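Nitroreductase family protein (PDB 4QLX) acts as an FMN-dependent enone reductase in the saturation of polyunsaturated fatty acids, probably reducing 10-oxo-(11E)-octadecenoate to 10-oxooctadecanoate with NADH. Local coordinates at residues K41-A46 and F60-T65; T48-C53 and C148-M153; L55-F60 and K141-I146. All blocks are in the same frame, centred on the assembly; numbering follows the deposited sequence.

Contact 1 of 3, residues K41-A46 and F60-T65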
loop_
_atom_site.group_PDB
_atom_site.type_symbol
_atom_site.label_atom_id
_atom_site.label_comp_id
_atom_site.label_asym_id
_atom_site.label_seq_id
_atom_site.Cartn_x
_atom_site.Cartn_y
_atom_site.Cartn_z
ATOM N N LYS A 41 -14.646 8.722 -7.223
ATOM C CA LYS A 41 -14.442 7.459 -7.913
ATOM C C LYS A 41 -13.067 6.845 -7.596
ATOM O O LYS A 41 -12.969 5.652 -7.314
ATOM C CB LYS A 41 -14.596 7.654 -9.421
ATOM C CG LYS A 41 -15.205 6.464 -10.126
ATOM C CD LYS A 41 -16.626 6.226 -9.612
ATOM C CE LYS A 41 -17.049 4.776 -9.780
ATOM N NZ LYS A 41 -18.283 4.471 -8.985
ATOM N N MET A 42 -12.018 7.669 -7.634
ATOM C CA MET A 42 -10.657 7.208 -7.347
ATOM C C MET A 42 -10.499 6.761 -5.901
ATOM O O MET A 42 -9.843 5.754 -5.620
ATOM C CB MET A 42 -9.632 8.309 -7.677
ATOM C CG MET A 42 -9.549 8.613 -9.156
ATOM S SD MET A 42 -8.175 9.695 -9.630
ATOM C CE MET A 42 -8.602 11.198 -8.777
ATOM N N ILE A 43 -11.105 7.507 -4.982
ATOM C CA ILE A 43 -11.090 7.136 -3.574
ATOM C C ILE A 43 -11.823 5.802 -3.338
ATOM O O ILE A 43 -11.332 4.938 -2.616
ATOM C CB ILE A 43 -11.708 8.242 -2.704
ATOM C CG1 ILE A 43 -10.744 9.435 -2.629
ATOM C CG2 ILE A 43 -12.024 7.717 -1.292
ATOM C CD1 ILE A 43 -11.369 10.711 -2.077
ATOM N N ALA A 44 -12.988 5.625 -3.953
ATOM C CA ALA A 44 -13.707 4.349 -3.848
ATOM C C ALA A 44 -12.871 3.203 -4.428
ATOM O O ALA A 44 -12.784 2.132 -3.845
ATOM C CB ALA A 44 -15.066 4.439 -4.552
ATOM N N GLU A 45 -12.224 3.438 -5.564
ATOM C CA GLU A 45 -11.359 2.419 -6.164
ATOM C C GLU A 45 -10.181 2.028 -5.253
ATOM O O GLU A 45 -9.868 0.841 -5.101
ATOM C CB GLU A 45 -10.858 2.907 -7.520
ATOM C CG GLU A 45 -11.944 2.859 -8.594
ATOM C CD GLU A 45 -11.603 3.645 -9.855
ATOM O OE1 GLU A 45 -10.557 4.340 -9.888
ATOM O OE2 GLU A 45 -12.397 3.575 -10.820
ATOM N N ALA A 46 -9.547 3.013 -4.628
ATOM C CA ALA A 46 -8.476 2.737 -3.672
ATOM C C ALA A 46 -8.959 1.937 -2.457
ATOM O O ALA A 46 -8.210 1.149 -1.880
ATOM C CB ALA A 46 -7.838 4.038 -3.209
ATOM N N PHE A 60 -10.850 10.023 4.769
ATOM C CA PHE A 60 -10.310 10.867 3.714
ATOM C C PHE A 60 -10.773 12.321 3.842
ATOM O O PHE A 60 -11.954 12.586 4.038
ATOM C CB PHE A 60 -10.719 10.300 2.359
ATOM C CG PHE A 60 -10.373 8.837 2.186
ATOM C CD1 PHE A 60 -9.080 8.453 1.872
ATOM C CD2 PHE A 60 -11.334 7.853 2.356
ATOM C CE1 PHE A 60 -8.752 7.120 1.716
ATOM C CE2 PHE A 60 -11.012 6.529 2.203
ATOM C CZ PHE A 60 -9.718 6.160 1.873
ATOM N N VAL A 61 -9.849 13.271 3.740
ATOM C CA VAL A 61 -10.258 14.667 3.688
ATOM C C VAL A 61 -9.731 15.297 2.397
ATOM O O VAL A 61 -8.524 15.373 2.192
ATOM C CB VAL A 61 -9.759 15.461 4.902
ATOM C CG1 VAL A 61 -10.189 16.930 4.789
ATOM C CG2 VAL A 61 -10.268 14.849 6.186
ATOM N N VAL A 62 -10.646 15.699 1.519
ATOM C CA VAL A 62 -10.279 16.206 0.202
ATOM C C VAL A 62 -10.101 17.713 0.257
ATOM O O VAL A 62 -11.006 18.451 0.663
ATOM C CB VAL A 62 -11.318 15.856 -0.866
ATOM C CG1 VAL A 62 -10.919 16.478 -2.227
ATOM C CG2 VAL A 62 -11.483 14.344 -0.990
ATOM N N VAL A 63 -8.916 18.153 -0.150
ATOM C CA VAL A 63 -8.556 19.558 -0.183
ATOM C C VAL A 63 -8.377 19.949 -1.644
ATOM O O VAL A 63 -7.444 19.477 -2.290
ATOM C CB VAL A 63 -7.257 19.810 0.605
ATOM C CG1 VAL A 63 -6.912 21.292 0.633
ATOM C CG2 VAL A 63 -7.383 19.263 2.017
ATOM N N ASP A 64 -9.276 20.763 -2.193
ATOM C CA ASP A 64 -9.164 21.091 -3.617
ATOM C C ASP A 64 -9.615 22.518 -3.998
ATOM O O ASP A 64 -9.912 22.787 -5.165
ATOM C CB ASP A 64 -9.953 20.075 -4.441
ATOM C CG ASP A 64 -11.448 20.262 -4.309
ATOM O OD1 ASP A 64 -11.884 20.888 -3.314
ATOM O OD2 ASP A 64 -12.184 19.782 -5.194
ATOM N N THR A 65 -9.686 23.408 -3.017
ATOM C CA THR A 65 -10.011 24.806 -3.278
ATOM C C THR A 65 -8.911 25.688 -2.707
ATOM O O THR A 65 -8.206 25.282 -1.771
ATOM C CB THR A 65 -11.387 25.223 -2.670
ATOM O OG1 THR A 65 -11.250 25.442 -1.263
ATOM C CG2 THR A 65 -12.452 24.174 -2.941
#

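Contact 2 of 3, residues T48-C53 and C148-M153. With FMN (flavin mononucleotide), chain J; KTC (10-oxooctadecanoic acid), chain D.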
loop_
_atom_site.group_PDB
_atom_site.type_symbol
_atom_site.label_atom_id
_atom_site.label_comp_id
_atom_site.label_asym_id
_atom_site.label_seq_id
_atom_site.Cartn_x
_atom_site.Cartn_y
_atom_site.Cartn_z
ATOM N N THR A 48 -10.931 -0.412 -2.227
ATOM C CA THR A 48 -10.942 -1.863 -2.426
ATOM C C THR A 48 -9.772 -2.514 -1.671
ATOM O O THR A 48 -9.727 -3.740 -1.516
ATOM C CB THR A 48 -10.871 -2.243 -3.925
ATOM O OG1 THR A 48 -9.650 -1.759 -4.495
ATOM C CG2 THR A 48 -12.042 -1.639 -4.689
ATOM N N ALA A 49 -8.841 -1.693 -1.181
ATOM C CA ALA A 49 -7.711 -2.177 -0.372
ATOM C C ALA A 49 -8.138 -3.075 0.810
ATOM O O ALA A 49 -9.253 -2.943 1.320
ATOM C CB ALA A 49 -6.888 -0.963 0.154
ATOM N N PRO A 50 -7.245 -3.988 1.251
ATOM C CA PRO A 50 -7.507 -4.781 2.460
ATOM C C PRO A 50 -7.340 -3.911 3.697
ATOM O O PRO A 50 -6.789 -2.820 3.607
ATOM C CB PRO A 50 -6.420 -5.857 2.414
ATOM C CG PRO A 50 -5.270 -5.125 1.794
ATOM C CD PRO A 50 -5.909 -4.280 0.702
ATOM N N SER A 51 -7.812 -4.394 4.837
ATOM C CA SER A 51 -7.716 -3.668 6.096
ATOM C C SER A 51 -7.847 -4.714 7.193
ATOM O O SER A 51 -8.500 -5.748 6.986
ATOM C CB SER A 51 -8.805 -2.584 6.211
ATOM O OG SER A 51 -10.098 -3.175 6.258
ATOM N N ALA A 52 -7.215 -4.478 8.338
ATOM C CA ALA A 52 -7.289 -5.461 9.420
ATOM C C ALA A 52 -8.737 -5.664 9.840
ATOM O O ALA A 52 -9.454 -4.700 10.101
ATOM C CB ALA A 52 -6.432 -5.029 10.618
ATOM N N CYS A 53 -9.159 -6.926 9.874
ATOM C CA CYS A 53 -10.537 -7.313 10.198
ATOM C C CYS A 53 -11.602 -6.578 9.383
ATOM O O CYS A 53 -12.738 -6.403 9.843
ATOM C CB CYS A 53 -10.801 -7.113 11.689
ATOM S SG CYS A 53 -9.912 -8.302 12.731
ATOM N N CYS A 148 -4.318 2.830 6.603
ATOM C CA CYS A 148 -4.231 4.093 5.869
ATOM C C CYS A 148 -3.112 4.077 4.844
ATOM O O CYS A 148 -3.176 4.754 3.821
ATOM C CB CYS A 148 -4.017 5.251 6.831
ATOM S SG CYS A 148 -5.488 5.678 7.757
ATOM N N SER A 149 -2.073 3.311 5.140
ATOM C CA SER A 149 -0.923 3.228 4.248
ATOM C C SER A 149 -1.236 2.333 3.056
ATOM O O SER A 149 -0.821 2.625 1.941
ATOM C CB SER A 149 0.310 2.714 5.012
ATOM O OG SER A 149 0.579 3.531 6.146
ATOM N N VAL A 150 -1.971 1.238 3.265
ATOM C CA VAL A 150 -2.249 0.381 2.115
ATOM C C VAL A 150 -3.289 1.017 1.201
ATOM O O VAL A 150 -3.229 0.824 -0.019
ATOM C CB VAL A 150 -2.708 -1.055 2.507
ATOM C CG1 VAL A 150 -1.628 -1.758 3.339
ATOM C CG2 VAL A 150 -4.064 -1.050 3.239
ATOM N N VAL A 151 -4.243 1.769 1.758
ATOM C CA VAL A 151 -5.208 2.438 0.891
ATOM C C VAL A 151 -4.512 3.619 0.193
ATOM O O VAL A 151 -4.816 3.932 -0.961
ATOM C CB VAL A 151 -6.496 2.898 1.664
ATOM C CG1 VAL A 151 -6.248 4.161 2.478
ATOM C CG2 VAL A 151 -7.641 3.149 0.689
ATOM N N GLY A 152 -3.554 4.249 0.870
ATOM C CA GLY A 152 -2.787 5.333 0.255
ATOM C C GLY A 152 -1.962 4.856 -0.926
ATOM O O GLY A 152 -1.893 5.501 -1.984
ATOM N N MET A 153 -1.317 3.713 -0.738
ATOM C CA MET A 153 -0.569 3.072 -1.817
ATOM C C MET A 153 -1.489 2.754 -2.995
ATOM O O MET A 153 -1.122 2.970 -4.136
ATOM C CB MET A 153 0.116 1.790 -1.314
ATOM C CG MET A 153 1.082 1.143 -2.353
ATOM S SD MET A 153 2.499 2.181 -2.799
ATOM C CE MET A 153 2.124 2.599 -4.505
HETATM N N1 FMN J . -6.592 -11.927 7.641
HETATM C C2 FMN J . -6.460 -13.033 8.456
HETATM O O2 FMN J . -7.078 -14.067 8.190
HETATM N N3 FMN J . -5.666 -12.978 9.582
HETATM C C4 FMN J . -4.988 -11.822 9.902
HETATM O O4 FMN J . -4.273 -11.754 10.895
HETATM C C4A FMN J . -5.098 -10.718 9.080
HETATM N N5 FMN J . -4.405 -9.577 9.408
HETATM C C5A FMN J . -4.486 -8.470 8.597
HETATM C C6 FMN J . -3.753 -7.338 8.945
HETATM C C7 FMN J . -3.818 -6.218 8.133
HETATM C C7M FMN J . -3.048 -4.977 8.482
HETATM C C8 FMN J . -4.596 -6.236 6.985
HETATM C C8M FMN J . -4.641 -5.009 6.134
HETATM C C9 FMN J . -5.334 -7.373 6.637
HETATM C C9A FMN J . -5.277 -8.506 7.449
HETATM N N10 FMN J . -6.015 -9.659 7.139
HETATM C C10 FMN J . -5.900 -10.767 7.943
HETATM C "C1'" FMN J . -6.879 -9.741 5.909
HETATM C "C2'" FMN J . -8.211 -8.995 6.159
HETATM O "O2'" FMN J . -9.055 -9.718 7.067
HETATM C "C3'" FMN J . -8.914 -8.673 4.831
HETATM O "O3'" FMN J . -8.103 -7.754 4.088
HETATM C "C4'" FMN J . -10.289 -8.013 4.978
HETATM O "O4'" FMN J . -11.227 -8.892 5.540
HETATM C "C5'" FMN J . -10.822 -7.543 3.625
HETATM O "O5'" FMN J . -10.950 -8.663 2.777
HETATM P P FMN J . -10.146 -8.785 1.371
HETATM O O1P FMN J . -10.512 -7.638 0.458
HETATM O O2P FMN J . -8.674 -8.726 1.631
HETATM O O3P FMN J . -10.545 -10.127 0.766
HETATM O O1 KTC D . -12.586 -17.353 4.918
HETATM C C17 KTC D . -13.504 -17.338 5.734
HETATM O O KTC D . -14.182 -18.460 5.989
HETATM C C16 KTC D . -13.855 -16.054 6.446
HETATM C C15 KTC D . -12.584 -15.232 6.558
HETATM C C14 KTC D . -12.374 -14.793 7.992
HETATM C C13 KTC D . -12.523 -13.287 8.065
HETATM C C12 KTC D . -11.186 -12.655 8.393
HETATM C C11 KTC D . -10.988 -12.590 9.891
HETATM C C10 KTC D . -10.229 -11.314 10.214
HETATM C C9 KTC D . -8.755 -11.618 10.425
HETATM C C8 KTC D . -8.032 -10.305 10.512
HETATM O O2 KTC D . -8.174 -9.477 9.618
HETATM C C7 KTC D . -7.143 -10.048 11.706
HETATM C C6 KTC D . -6.405 -8.737 11.516
HETATM C C5 KTC D . -5.176 -8.663 12.407
HETATM C C4 KTC D . -5.499 -7.917 13.691
HETATM C C3 KTC D . -4.282 -7.849 14.612
HETATM C C2 KTC D . -4.720 -7.507 16.034
HETATM C C1 KTC D . -5.764 -6.394 16.017
HETATM C C KTC D . -6.146 -5.929 17.408
#

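Contact 3 of 3, residues L55-F60 and K141-I146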
loop_
_atom_site.group_PDB
_atom_site.type_symbol
_atom_site.label_atom_id
_atom_site.label_comp_id
_atom_site.label_asym_id
_atom_site.label_seq_id
_atom_site.Cartn_x
_atom_site.Cartn_y
_atom_site.Cartn_z
ATOM N N LEU A 55 -12.045 -3.623 8.928
ATOM C CA LEU A 55 -12.534 -2.441 9.644
ATOM C C LEU A 55 -12.333 -1.149 8.841
ATOM O O LEU A 55 -12.894 -0.106 9.192
ATOM C CB LEU A 55 -11.840 -2.323 11.003
ATOM C CG LEU A 55 -12.176 -3.459 11.984
ATOM C CD1 LEU A 55 -11.411 -3.266 13.284
ATOM C CD2 LEU A 55 -13.666 -3.483 12.244
ATOM N N GLN A 56 -11.533 -1.225 7.776
ATOM C CA GLN A 56 -11.410 -0.116 6.827
ATOM C C GLN A 56 -11.127 1.197 7.562
ATOM O O GLN A 56 -11.855 2.182 7.405
ATOM C CB GLN A 56 -12.690 -0.009 5.995
ATOM C CG GLN A 56 -12.961 -1.198 5.088
ATOM C CD GLN A 56 -14.426 -1.272 4.665
ATOM O OE1 GLN A 56 -14.899 -0.443 3.885
ATOM N NE2 GLN A 56 -15.156 -2.262 5.196
ATOM N N SER A 57 -10.083 1.180 8.386
ATOM C CA SER A 57 -9.901 2.177 9.434
ATOM C C SER A 57 -9.281 3.471 8.898
ATOM O O SER A 57 -8.377 4.055 9.516
ATOM C CB SER A 57 -9.039 1.594 10.567
ATOM O OG SER A 57 -9.635 0.411 11.132
ATOM N N TRP A 58 -9.787 3.916 7.753
ATOM C CA TRP A 58 -9.254 5.110 7.088
ATOM C C TRP A 58 -10.311 6.194 6.989
ATOM O O TRP A 58 -11.504 5.907 7.008
ATOM C CB TRP A 58 -8.737 4.774 5.687
ATOM C CG TRP A 58 -9.605 3.805 4.907
ATOM C CD1 TRP A 58 -10.874 4.027 4.443
ATOM C CD2 TRP A 58 -9.251 2.486 4.480
ATOM N NE1 TRP A 58 -11.327 2.932 3.759
ATOM C CE2 TRP A 58 -10.347 1.968 3.761
ATOM C CE3 TRP A 58 -8.106 1.690 4.625
ATOM C CZ2 TRP A 58 -10.349 0.687 3.203
ATOM C CZ3 TRP A 58 -8.102 0.413 4.067
ATOM C CH2 TRP A 58 -9.220 -0.072 3.360
ATOM N N HIS A 59 -9.864 7.441 6.896
ATOM C CA HIS A 59 -10.766 8.562 6.687
ATOM C C HIS A 59 -10.098 9.550 5.751
ATOM O O HIS A 59 -8.924 9.873 5.915
ATOM C CB HIS A 59 -11.127 9.242 8.008
ATOM C CG HIS A 59 -12.206 10.271 7.872
ATOM N ND1 HIS A 59 -13.545 9.959 7.971
ATOM C CD2 HIS A 59 -12.146 11.598 7.602
ATOM C CE1 HIS A 59 -14.266 11.052 7.784
ATOM N NE2 HIS A 59 -13.442 12.063 7.558
ATOM N N PHE A 60 -10.850 10.023 4.769
ATOM C CA PHE A 60 -10.310 10.867 3.714
ATOM C C PHE A 60 -10.773 12.321 3.842
ATOM O O PHE A 60 -11.954 12.586 4.038
ATOM C CB PHE A 60 -10.719 10.300 2.359
ATOM C CG PHE A 60 -10.373 8.837 2.186
ATOM C CD1 PHE A 60 -9.080 8.453 1.872
ATOM C CD2 PHE A 60 -11.334 7.853 2.356
ATOM C CE1 PHE A 60 -8.752 7.120 1.716
ATOM C CE2 PHE A 60 -11.012 6.529 2.203
ATOM C CZ PHE A 60 -9.718 6.160 1.873
ATOM N N LYS A 141 -3.467 3.055 17.044
ATOM C CA LYS A 141 -2.910 4.024 16.102
ATOM C C LYS A 141 -2.058 3.295 15.057
ATOM O O LYS A 141 -2.115 3.588 13.868
ATOM C CB LYS A 141 -2.087 5.082 16.851
ATOM C CG LYS A 141 -1.184 5.895 15.951
ATOM C CD LYS A 141 -0.296 6.861 16.725
ATOM C CE LYS A 141 0.795 7.426 15.820
ATOM N NZ LYS A 141 1.576 8.524 16.468
ATOM N N PHE A 142 -1.284 2.322 15.527
ATOM C CA PHE A 142 -0.475 1.449 14.681
ATOM C C PHE A 142 -1.344 0.684 13.683
ATOM O O PHE A 142 -1.063 0.659 12.477
ATOM C CB PHE A 142 0.321 0.488 15.580
ATOM C CG PHE A 142 0.974 -0.656 14.850
ATOM C CD1 PHE A 142 2.193 -0.479 14.207
ATOM C CD2 PHE A 142 0.393 -1.917 14.843
ATOM C CE1 PHE A 142 2.806 -1.534 13.546
ATOM C CE2 PHE A 142 1.000 -2.975 14.183
ATOM C CZ PHE A 142 2.213 -2.781 13.535
ATOM N N ASP A 143 -2.408 0.069 14.196
ATOM C CA ASP A 143 -3.379 -0.648 13.374
ATOM C C ASP A 143 -3.995 0.279 12.317
ATOM O O ASP A 143 -4.060 -0.052 11.129
ATOM C CB ASP A 143 -4.474 -1.247 14.269
ATOM C CG ASP A 143 -5.583 -1.937 13.486
ATOM O OD1 ASP A 143 -6.555 -1.259 13.060
ATOM O OD2 ASP A 143 -5.503 -3.180 13.331
ATOM N N ALA A 144 -4.453 1.444 12.750
ATOM C CA ALA A 144 -5.103 2.345 11.818
ATOM C C ALA A 144 -4.076 2.866 10.803
ATOM O O ALA A 144 -4.405 3.059 9.634
ATOM C CB ALA A 144 -5.776 3.493 12.564
ATOM N N THR A 145 -2.834 3.066 11.240
ATOM C CA THR A 145 -1.783 3.577 10.337
ATOM C C THR A 145 -1.507 2.593 9.192
ATOM O O THR A 145 -1.355 2.993 8.032
ATOM C CB THR A 145 -0.462 3.887 11.105
ATOM O OG1 THR A 145 -0.669 4.974 12.023
ATOM C CG2 THR A 145 0.666 4.251 10.146
ATOM N N ILE A 146 -1.478 1.304 9.500
ATOM C CA ILE A 146 -1.292 0.310 8.448
ATOM C C ILE A 146 -2.411 0.349 7.398
ATOM O O ILE A 146 -2.124 0.388 6.212
ATOM C CB ILE A 146 -1.205 -1.113 9.022
ATOM C CG1 ILE A 146 -0.010 -1.238 9.962
ATOM C CG2 ILE A 146 -1.081 -2.124 7.891
ATOM C CD1 ILE A 146 0.084 -2.605 10.658
HETATM O O HOH W 1 -8.047 -2.104 11.124
#

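Contact 1 of 3, residues K41-A46 and F60-T65
Ile-43 lies over one face of the Phe-60 ring, joining helix 36-46 to strand 58-63, which is outermost within this chain in the antiparallel sheet of the alpha+beta nitroreductase fold. No hydrogen bond crosses between 41-46 and 60-65; the helix meets the strand through three apolar side chains, with backbones well separated (the CA atoms of Ile-43 and Phe-60 are 8.2 Å apart). The two branches of the isoleucine divide the work. CG1 lies anti to the carbonyl carbon (chi1 -73°) and carries CD1 onward toward Val-62, which leaves CG2 anti to the backbone N and over the aromatic ring. The CG2 methyl of Ile-43 makes a CH-pi contact, 3.9 Å from the centroid of the Phe-60 ring and 18° off the ring normal. It is shifted slightly toward the rim, so that the CD2 and CE2 atoms are its nearest neighbours. Ile-43 and Phe-60 run past one another in opposite directions, each starting from its own backbone, and the methyl meets the flat of the ring.

Phe-60 and Val-62, two positions apart on the strand, both point toward the helix, whereas the intervening Val-61 points away and packs on Leu-183. Beyond the isoleucine, Phe-60 also packs on Val-91 and Ile-93 of the adjacent strand and on Val-151 of helix 137-161, which ties the pair into the layer between helices and sheet. Ala-46, one turn further along helix 36-46, leans on Leu-155 of that same long helix. The second touch is smaller: Val-62 turns CG2 toward the helix, and this methyl meets Ile-43 CD1 at 3.8 Å.

Contact 2 of 3, residues T48-C53 and C148-M153
A buried apolar contact sets Ala-49 and Pro-50, in the loop between helix 36-46 and strand 58-63, against Val-150 and Val-151 of the long helix 137-161, close to the dimer interface. The loop approaches closely, with the CA atoms of Ala-49 and Val-151 only 5.4 Å apart. Ala-49 CB nestles against the helix backbone, 3.9 Å from Val-151 CA, and also faces the side chains of both valines. With CG1 of Val-150 anti to the carbonyl carbon (chi1 -60°), CG2 is left between the backbone N and the carbonyl carbon, and that methyl comes up against Pro-50 O at 3.3 Å. The carbonyl oxygen is thus buried against a hydrocarbon group and has no polar partner in the model. Next to the contact, Ser-149 packs on Ser-149 of the second subunit, and Thr-48 O accepts a hydrogen bond from Arg-22 of that subunit.

From this anchored end the loop runs on to the cofactor, which is also held by residues of the second subunit, among them Arg-26 and Ser-24. Ser-51 N makes a weak hydrogen bond to FMN O3', and Ala-52 CB touches both the flavin C7 and the fatty acid C6. Cys-53 N donates to the ketone O2 of 10-oxooctadecanoic acid, the reaction product, at 2.7 Å, with an N-H...O angle of 146°. Cys-53 SG lies over one face of the ketone, 3.4 Å from the ligand C7 and nearly as close to C8. If the enone substrate binds alike, this backbone N-H bonded to the ketone oxygen would probably polarise its carbonyl for reduction.

Contact 3 of 3, residues L55-F60 and K141-I146
Ser-57 meets Asp-143 and Ala-144 where the chain enters strand 58-63 and passes alongside helix 137-161, beside the active-site pocket of the nitroreductase fold. Approaching this point, Leu-55 starts out toward the helix and packs on Ser-99 and His-100. Gln-56, with a positive phi of 50°, bends the chain, and its N is bonded to Ser-51 OG. A tight turn follows: Trp-58 N donates to Gln-56 O across Ser-57, an inverse gamma turn centred on the serine, whose CB points toward the helix.

Ser-57 carries the contact. Ala-144 CB lies 4.0 Å from Ser-57 O, and the CB atoms of Ser-57 and Ala-144 are 4.3 Å apart, so the helix and the loop pack here through two small residues. A chi1 of -58° sets Ser-57 OG 4.0 Å from Asp-143 OD1, too far for a direct bond, and a water spans the gap. That water is 3.0 Å from Ser-57 OG and donates to Asp-143 OD1 at 2.6 Å. Each side chain has a second polar partner: Ser-57 OG is bonded to Ser-99 OG, and Asp-143 OD2 to the hydroxyl of Tyr-132, a residue lining the fatty acid site. Ser-57 N is held by Asp-147, one helical turn beyond Asp-143.

At Trp-58 the strand begins, and the indole packs on Asp-147, Cys-148 and Val-151 of the same helix. One face of the Trp-58 ring is met from within the turn by the carbonyl carbon of Gln-56, which stands over the centre of the ring, 3.8 Å above its plane.

Overall arrangement
Helix 36-46, the cofactor loop and strand 58-63 follow one another in sequence. Segments 60-65 of contact 1 and 55-60 of contact 3 both use that strand, the latter with its lead-in, and share Phe-60, though the two centres are about 16 Å apart. Helix 137-161 provides the second segments of contacts 2 and 3, and contact 3 is nested within the chain loop that contact 2 closes. Their centres are about 8 Å apart, linked by the probable Ser-51 OG - Gln-56 N bond and by Trp-58 packing on the carbonyl oxygens of Ala-49 and Pro-50; contact 1 lies about 14 Å from contact 2, joined through Val-151. One long helix at the dimer interface packs against both the FMN loop and the start of strand 58-63.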